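Local coordinates for protein endoglucanase A (Clostridium acetobutylicum, PDB 3IK2) that probably cleaves internal beta-1,4-glucosidic bonds of cellulose and related glucans as a family 44 glycoside hydrolase with a TIM-like barrel, at residues A[110-115]-A[125-130]. Residues are numbered along the deposited sequence; the frame is centred on the assembly and turned at random.
Sequences AADQSG and SSKWKK
The carbonyl oxygen of Lys127 takes two bonds, one from Ala111 N and one from a water that also donates to Asp112 OD1; Ala111 N reaches Lys127 O over 2.9 Å, nearly straight at 168° and from above the carbonyl plane. Ala110 and Trp128 form a non-hydrogen-bonded antiparallel pair here, at the end of a small three-stranded sheet; the contact's centre lies about 30 Å from the centre of the chain. The type I turn from Ser125 to Trp128 leads into strand 128-132, which pairs on its other side, in parallel, with strand 149-151, carrying the calcium ligand Ser149.

Beyond the pair, Asp112 makes an Asx turn. Asp112 OD1 accepts Ser114 N at 3.0 Å and Ser114 OG at 2.6 Å, both from the same face of the carboxylate, which fixes the hydroxyl's direction. Ser114 OG in turn accepts from Lys127 NZ at 2.9 Å; the lysine chain, bent at chi2 (77°) and chi4, curls back to get there. Lys127 NZ stays 4.2 Å from Asp112 OD2, too far for a salt bridge, though the charges probably still attract. A second water links OD2 to Ser126 O.

Ala111 CB points into the turn, against the Lys127 carbonyl, with the aliphatic chain of Lys129 alongside; the Lys129 ammonium itself bonds to Asp147 O. Across the pair, Trp128 brings its six-membered ring obliquely to the Ala110 backbone, Trp128 CE3 lying 3.7 Å from Ala110 N.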
loop_
_atom_site.group_PDB
_atom_site.type_symbol
_atom_site.label_atom_id
_atom_site.label_comp_id
_atom_site.label_asym_id
_atom_site.label_seq_id
_atom_site.Cartn_x
_atom_site.Cartn_y
_atom_site.Cartn_z
ATOM N N ALA A 110 12.146 1.412 22.249
ATOM C CA ALA A 110 11.980 2.238 23.460
ATOM C C ALA A 110 11.934 1.366 24.683
ATOM O O ALA A 110 11.210 0.347 24.712
ATOM C CB ALA A 110 10.743 3.085 23.385
ATOM N N ALA A 111 12.740 1.737 25.680
ATOM C CA ALA A 111 12.697 1.077 26.970
ATOM C C ALA A 111 11.610 1.687 27.896
ATOM O O ALA A 111 11.147 1.044 28.809
ATOM C CB ALA A 111 14.065 1.122 27.629
ATOM N N ASP A 112 11.183 2.916 27.654
ATOM C CA ASP A 112 10.259 3.557 28.608
ATOM C C ASP A 112 9.253 4.495 27.939
ATOM O O ASP A 112 9.088 4.472 26.716
ATOM C CB ASP A 112 11.013 4.244 29.776
ATOM C CG ASP A 112 12.025 5.326 29.304
ATOM O OD1 ASP A 112 11.716 6.139 28.405
ATOM O OD2 ASP A 112 13.149 5.362 29.873
ATOM N N GLN A 113 8.550 5.273 28.758
ATOM C CA GLN A 113 7.635 6.296 28.274
ATOM C C GLN A 113 8.022 7.628 28.869
ATOM O O GLN A 113 7.150 8.362 29.326
ATOM C CB GLN A 113 6.193 5.983 28.672
ATOM C CG GLN A 113 5.641 4.739 28.010
ATOM C CD GLN A 113 4.233 4.386 28.478
ATOM O OE1 GLN A 113 3.537 5.215 29.095
ATOM N NE2 GLN A 113 3.788 3.168 28.143
ATOM N N SER A 114 9.312 7.945 28.845
ATOM C CA SER A 114 9.822 9.144 29.532
ATOM C C SER A 114 9.653 10.439 28.752
ATOM O O SER A 114 10.112 11.466 29.208
ATOM C CB SER A 114 11.278 8.981 29.997
ATOM O OG SER A 114 12.139 8.618 28.923
ATOM N N GLY A 115 8.989 10.396 27.597
ATOM C CA GLY A 115 8.680 11.616 26.856
ATOM C C GLY A 115 9.764 12.033 25.861
ATOM O O GLY A 115 10.523 11.190 25.388
ATOM N N SER A 125 21.729 3.260 25.445
ATOM C CA SER A 125 21.526 4.001 26.693
ATOM C C SER A 125 20.352 3.366 27.441
ATOM O O SER A 125 19.696 2.472 26.907
ATOM C CB SER A 125 21.261 5.491 26.435
ATOM O OG SER A 125 19.924 5.728 26.003
ATOM N N SER A 126 20.094 3.816 28.672
ATOM C CA SER A 126 19.028 3.260 29.513
ATOM C C SER A 126 17.640 3.474 28.902
ATOM O O SER A 126 16.638 2.900 29.375
ATOM C CB SER A 126 19.085 3.894 30.904
ATOM O OG SER A 126 18.786 5.275 30.832
ATOM N N LYS A 127 17.596 4.300 27.861
ATOM C CA LYS A 127 16.359 4.672 27.169
ATOM C C LYS A 127 15.951 3.660 26.075
ATOM O O LYS A 127 14.842 3.740 25.537
ATOM C CB LYS A 127 16.529 6.057 26.538
ATOM C CG LYS A 127 15.948 7.203 27.362
ATOM C CD LYS A 127 16.830 7.568 28.514
ATOM C CE LYS A 127 16.052 8.194 29.639
ATOM N NZ LYS A 127 14.981 9.119 29.222
ATOM N N TRP A 128 16.852 2.718 25.782
ATOM C CA TRP A 128 16.746 1.799 24.666
ATOM C C TRP A 128 17.031 0.348 25.057
ATOM O O TRP A 128 17.937 0.053 25.868
ATOM C CB TRP A 128 17.717 2.236 23.566
ATOM C CG TRP A 128 17.410 3.636 23.067
ATOM C CD1 TRP A 128 18.081 4.788 23.375
ATOM C CD2 TRP A 128 16.318 4.029 22.219
ATOM N NE1 TRP A 128 17.472 5.874 22.775
ATOM C CE2 TRP A 128 16.401 5.439 22.049
ATOM C CE3 TRP A 128 15.273 3.336 21.599
ATOM C CZ2 TRP A 128 15.487 6.167 21.255
ATOM C CZ3 TRP A 128 14.333 4.080 20.820
ATOM C CH2 TRP A 128 14.460 5.470 20.662
ATOM N N LYS A 129 16.235 -0.558 24.496
ATOM C CA LYS A 129 16.539 -1.986 24.509
ATOM C C LYS A 129 17.113 -2.372 23.150
ATOM O O LYS A 129 16.668 -1.876 22.116
ATOM C CB LYS A 129 15.273 -2.799 24.797
ATOM C CG LYS A 129 14.608 -2.498 26.143
ATOM C CD LYS A 129 15.468 -2.903 27.373
ATOM C CE LYS A 129 14.770 -2.529 28.696
ATOM N NZ LYS A 129 15.533 -2.879 29.954
ATOM N N LYS A 130 18.134 -3.220 23.154
ATOM C CA LYS A 130 18.726 -3.763 21.932
ATOM C C LYS A 130 17.808 -4.787 21.257
ATOM O O LYS A 130 17.365 -5.747 21.907
ATOM C CB LYS A 130 19.993 -4.539 22.317
ATOM C CG LYS A 130 21.310 -3.984 21.926
ATOM C CD LYS A 130 21.474 -3.918 20.419
ATOM C CE LYS A 130 22.924 -4.157 19.968
ATOM N NZ LYS A 130 22.981 -5.413 19.162
HETATM O O HOH W 1 12.504 5.299 25.698
HETATM O O HOH W 2 14.578 3.577 30.934
#